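Local structure of PfkB (Polaromonas sp. JS666, 4DU5) at residues A60-L73 / D285-D297. The protein probably transfers a phosphate from ATP to a sugar or related substrate, as other pfkB-family carbohydrate kinases do. Numbering follows the deposited sequence.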
loop_
_atom_site.group_PDB
_atom_site.type_symbol
_atom_site.label_atom_id
_atom_site.label_comp_id
_atom_site.label_asym_id
_atom_site.label_seq_id
_atom_site.Cartn_x
_atom_site.Cartn_y
_atom_site.Cartn_z
ATOM N N ALA A 60 -0.401 16.527 -7.524
ATOM C CA ALA A 60 -0.474 17.675 -8.382
ATOM C C ALA A 60 -0.041 18.952 -7.737
ATOM O O ALA A 60 0.650 19.746 -8.293
ATOM C CB ALA A 60 -1.893 17.822 -8.848
ATOM N N GLU A 61 -0.479 19.148 -6.534
ATOM C CA GLU A 61 -0.084 20.345 -5.849
ATOM C C GLU A 61 1.391 20.308 -5.520
ATOM O O GLU A 61 2.069 21.340 -5.583
ATOM C CB GLU A 61 -0.945 20.590 -4.621
ATOM C CG GLU A 61 -2.313 21.107 -5.015
ATOM C CD GLU A 61 -3.379 20.016 -4.970
ATOM O OE1 GLU A 61 -4.561 20.344 -5.221
ATOM O OE2 GLU A 61 -3.040 18.842 -4.650
ATOM N N THR A 62 1.904 19.121 -5.213
ATOM C CA THR A 62 3.289 19.055 -4.797
ATOM C C THR A 62 4.232 19.258 -5.954
ATOM O O THR A 62 5.224 19.942 -5.800
ATOM C CB THR A 62 3.621 17.777 -4.006
ATOM O OG1 THR A 62 3.484 16.602 -4.847
ATOM C CG2 THR A 62 2.709 17.698 -2.815
ATOM N N ASN A 63 3.928 18.655 -7.105
ATOM C CA ASN A 63 4.731 18.880 -8.323
ATOM C C ASN A 63 4.841 20.380 -8.597
ATOM O O ASN A 63 5.949 20.878 -8.872
ATOM C CB ASN A 63 4.152 18.146 -9.526
ATOM C CG ASN A 63 3.962 16.653 -9.257
ATOM O OD1 ASN A 63 4.830 16.004 -8.645
ATOM N ND2 ASN A 63 2.827 16.096 -9.707
ATOM N N VAL A 64 3.737 21.113 -8.468
ATOM C CA VAL A 64 3.795 22.548 -8.697
ATOM C C VAL A 64 4.708 23.210 -7.638
ATOM O O VAL A 64 5.499 24.141 -7.939
ATOM C CB VAL A 64 2.364 23.196 -8.778
ATOM C CG1 VAL A 64 2.389 24.706 -8.692
ATOM C CG2 VAL A 64 1.716 22.827 -10.039
ATOM N N ALA A 65 4.602 22.708 -6.403
ATOM C CA ALA A 65 5.365 23.242 -5.294
ATOM C C ALA A 65 6.867 23.027 -5.522
ATOM O O ALA A 65 7.632 23.932 -5.372
ATOM C CB ALA A 65 4.895 22.641 -4.016
ATOM N N ILE A 66 7.274 21.838 -5.911
ATOM C CA ILE A 66 8.675 21.536 -6.261
ATOM C C ILE A 66 9.288 22.428 -7.377
ATOM O O ILE A 66 10.458 22.767 -7.341
ATOM C CB ILE A 66 8.787 20.067 -6.753
ATOM C CG1 ILE A 66 8.312 19.059 -5.697
ATOM C CG2 ILE A 66 10.191 19.762 -7.284
ATOM C CD1 ILE A 66 8.641 17.584 -6.077
ATOM N N GLY A 67 8.503 22.752 -8.390
ATOM C CA GLY A 67 8.945 23.658 -9.446
ATOM C C GLY A 67 9.112 25.094 -8.988
ATOM O O GLY A 67 10.176 25.673 -9.167
ATOM N N LEU A 68 8.062 25.671 -8.408
ATOM C CA LEU A 68 8.166 26.953 -7.736
ATOM C C LEU A 68 9.300 27.039 -6.739
ATOM O O LEU A 68 9.902 28.098 -6.626
ATOM C CB LEU A 68 6.898 27.299 -6.977
ATOM C CG LEU A 68 5.547 27.374 -7.649
ATOM C CD1 LEU A 68 4.509 27.766 -6.593
ATOM C CD2 LEU A 68 5.547 28.361 -8.814
ATOM N N ALA A 69 9.572 25.975 -5.980
ATOM C CA ALA A 69 10.687 26.002 -5.025
ATOM C C ALA A 69 12.058 25.957 -5.733
ATOM O O ALA A 69 13.023 26.628 -5.313
ATOM C CB ALA A 69 10.567 24.907 -4.014
ATOM N N ARG A 70 12.151 25.178 -6.804
ATOM C CA ARG A 70 13.378 25.156 -7.612
ATOM C C ARG A 70 13.615 26.473 -8.354
ATOM O O ARG A 70 14.729 26.762 -8.755
ATOM C CB ARG A 70 13.395 23.991 -8.610
ATOM C CG ARG A 70 13.451 22.628 -7.946
ATOM C CD ARG A 70 13.208 21.548 -8.969
ATOM N NE ARG A 70 13.423 20.227 -8.407
ATOM C CZ ARG A 70 13.405 19.102 -9.125
ATOM N NH1 ARG A 70 13.178 19.139 -10.439
ATOM N NH2 ARG A 70 13.608 17.925 -8.535
ATOM N N LEU A 71 12.573 27.253 -8.555
ATOM C CA LEU A 71 12.754 28.541 -9.199
ATOM C C LEU A 71 13.148 29.623 -8.194
ATOM O O LEU A 71 13.297 30.763 -8.565
ATOM C CB LEU A 71 11.512 28.958 -10.028
ATOM C CG LEU A 71 11.243 28.202 -11.343
ATOM C CD1 LEU A 71 10.155 28.845 -12.118
ATOM C CD2 LEU A 71 12.487 28.105 -12.190
ATOM N N GLY A 72 13.323 29.261 -6.931
ATOM C CA GLY A 72 13.780 30.210 -5.923
ATOM C C GLY A 72 12.709 30.720 -4.971
ATOM O O GLY A 72 13.030 31.330 -3.978
ATOM N N LEU A 73 11.439 30.479 -5.259
ATOM C CA LEU A 73 10.354 30.967 -4.426
ATOM C C LEU A 73 10.226 30.258 -3.072
ATOM O O LEU A 73 10.613 29.098 -2.891
ATOM C CB LEU A 73 9.029 30.832 -5.171
ATOM C CG LEU A 73 8.542 31.911 -6.139
ATOM C CD1 LEU A 73 9.272 31.833 -7.492
ATOM C CD2 LEU A 73 7.057 31.774 -6.309
ATOM N N ASP A 285 1.324 20.978 -15.163
ATOM C CA ASP A 285 2.048 21.348 -13.959
ATOM C C ASP A 285 3.215 22.286 -14.274
ATOM O O ASP A 285 3.462 23.241 -13.536
ATOM C CB ASP A 285 2.515 20.107 -13.178
ATOM C CG ASP A 285 1.334 19.210 -12.686
ATOM O OD1 ASP A 285 0.207 19.708 -12.331
ATOM O OD2 ASP A 285 1.581 17.978 -12.627
ATOM N N GLY A 286 3.908 22.047 -15.374
ATOM C CA GLY A 286 4.963 22.941 -15.748
ATOM C C GLY A 286 4.367 24.277 -16.094
ATOM O O GLY A 286 4.832 25.353 -15.650
ATOM N N PHE A 287 3.308 24.217 -16.883
ATOM C CA PHE A 287 2.685 25.431 -17.285
ATOM C C PHE A 287 2.440 26.309 -16.064
ATOM O O PHE A 287 2.986 27.393 -16.012
ATOM C CB PHE A 287 1.438 25.206 -18.131
ATOM C CG PHE A 287 0.984 26.438 -18.817
ATOM C CD1 PHE A 287 1.541 26.807 -20.039
ATOM C CD2 PHE A 287 0.042 27.272 -18.219
ATOM C CE1 PHE A 287 1.143 27.968 -20.675
ATOM C CE2 PHE A 287 -0.377 28.453 -18.849
ATOM C CZ PHE A 287 0.179 28.809 -20.075
ATOM N N ALA A 288 1.709 25.839 -15.055
ATOM C CA ALA A 288 1.366 26.718 -13.906
ATOM C C ALA A 288 2.560 27.169 -13.103
ATOM O O ALA A 288 2.556 28.298 -12.596
ATOM C CB ALA A 288 0.323 26.113 -12.981
ATOM N N VAL A 289 3.572 26.310 -12.967
ATOM C CA VAL A 289 4.812 26.760 -12.309
ATOM C C VAL A 289 5.410 27.936 -13.082
ATOM O O VAL A 289 5.821 28.915 -12.507
ATOM C CB VAL A 289 5.850 25.652 -12.173
ATOM C CG1 VAL A 289 7.090 26.192 -11.487
ATOM C CG2 VAL A 289 5.291 24.490 -11.336
ATOM N N GLY A 290 5.396 27.846 -14.402
ATOM C CA GLY A 290 5.846 28.957 -15.237
ATOM C C GLY A 290 5.069 30.250 -15.069
ATOM O O GLY A 290 5.674 31.316 -14.843
ATOM N N VAL A 291 3.733 30.185 -15.151
ATOM C CA VAL A 291 3.005 31.447 -15.184
ATOM C C VAL A 291 2.846 32.045 -13.828
ATOM O O VAL A 291 2.824 33.271 -13.711
ATOM C CB VAL A 291 1.689 31.427 -16.040
ATOM C CG1 VAL A 291 1.521 30.080 -16.669
ATOM C CG2 VAL A 291 0.452 31.828 -15.239
ATOM N N ILE A 292 2.792 31.192 -12.804
ATOM C CA ILE A 292 2.683 31.642 -11.411
ATOM C C ILE A 292 3.980 32.316 -10.955
ATOM O O ILE A 292 3.965 33.434 -10.412
ATOM C CB ILE A 292 2.273 30.475 -10.478
ATOM C CG1 ILE A 292 0.817 30.065 -10.768
ATOM C CG2 ILE A 292 2.506 30.799 -8.949
ATOM C CD1 ILE A 292 0.294 29.071 -9.771
ATOM N N SER A 293 5.107 31.678 -11.222
ATOM C CA SER A 293 6.353 32.273 -10.794
ATOM C C SER A 293 6.643 33.601 -11.504
ATOM O O SER A 293 7.112 34.537 -10.880
ATOM C CB SER A 293 7.512 31.290 -10.923
ATOM O OG SER A 293 7.731 30.959 -12.277
ATOM N N ALA A 294 6.371 33.705 -12.799
ATOM C CA ALA A 294 6.665 34.967 -13.491
ATOM C C ALA A 294 5.854 36.161 -12.927
ATOM O O ALA A 294 6.418 37.227 -12.644
ATOM C CB ALA A 294 6.478 34.820 -14.984
ATOM N N LEU A 295 4.546 35.973 -12.739
ATOM C CA LEU A 295 3.668 37.040 -12.249
ATOM C C LEU A 295 4.062 37.460 -10.830
ATOM O O LEU A 295 3.941 38.618 -10.439
ATOM C CB LEU A 295 2.225 36.548 -12.249
ATOM C CG LEU A 295 1.155 36.717 -13.335
ATOM C CD1 LEU A 295 1.665 37.330 -14.611
ATOM C CD2 LEU A 295 0.534 35.343 -13.601
ATOM N N LEU A 296 4.523 36.510 -10.041
ATOM C CA LEU A 296 4.938 36.826 -8.700
ATOM C C LEU A 296 6.331 37.450 -8.721
ATOM O O LEU A 296 6.682 38.194 -7.821
ATOM C CB LEU A 296 4.879 35.564 -7.827
ATOM C CG LEU A 296 3.748 35.323 -6.795
ATOM C CD1 LEU A 296 2.614 36.320 -6.813
ATOM C CD2 LEU A 296 3.203 33.911 -6.900
ATOM N N ASP A 297 7.096 37.142 -9.766
ATOM C CA ASP A 297 8.419 37.697 -10.030
ATOM C C ASP A 297 8.311 39.133 -10.555
ATOM O O ASP A 297 9.336 39.795 -10.780
ATOM C CB ASP A 297 9.150 36.854 -11.100
ATOM C CG ASP A 297 9.883 35.594 -10.529
ATOM O OD1 ASP A 297 9.830 35.272 -9.317
ATOM O OD2 ASP A 297 10.550 34.897 -11.322
#
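Val289 meets Val64 and Gly67 where helices 60-70 and 285-296 run closest, their axes 8.9 Å apart and inclined at -45°, and the pair shows how a small residue admits a branched one. With no side chain on Gly67, the CG1 methyl of Val289, anti to its own backbone N (chi1 -180°), lies over the backbone between Gly67 and Leu68. The other methyl, CG2, settles over the backbone of Val64, 3.4 Å from Val64 O, and also lies beside Val64 CG1.

Apolar packing continues toward the C-terminal ends. Leu68 crosses Val289, sending CD2 to within 3.8 Å of Val289 CG1 and 3.9 Å of Ile292 CG2. Leu71 brings CD1 against Val289 CG1 and the Ser293 side chain, and Leu73, beyond the Schellman turn at Gly72, sets CD1 3.9 Å from Ser293 CB.

No hydrogen bond joins the segments; Ser293 and Asp297 find their partners away from the interface. Ser293 OG turns back to Val289 O (2.8 Å), a carbonyl that also accepts from Ser293 N; Arg307 bonds the same hydroxyl, and pairs with Asp297 alongside Arg328. At the N-terminal ends, Asn63 ND2 stands 3.7 Å from Asp285 OD2, too long for a bond, with amide and carboxylate planes 46° apart. Substituting an alanine for Asp285 would probably leave the Asn63 amide without the carboxylate beside it and open a gap beside Val64 CG2.

Strands 27-32 and 153-159 of the large sheet underlie this helix pair, while helix 301-316 packs against helix 285-296. Asp285 closes a Gly-Ala-Gly-Asp sequence, the end of the pfkB-family signature, whose aspartate is the catalytic base in characterised relatives, consistent with an active-site edge at this end of a ribokinase-like fold.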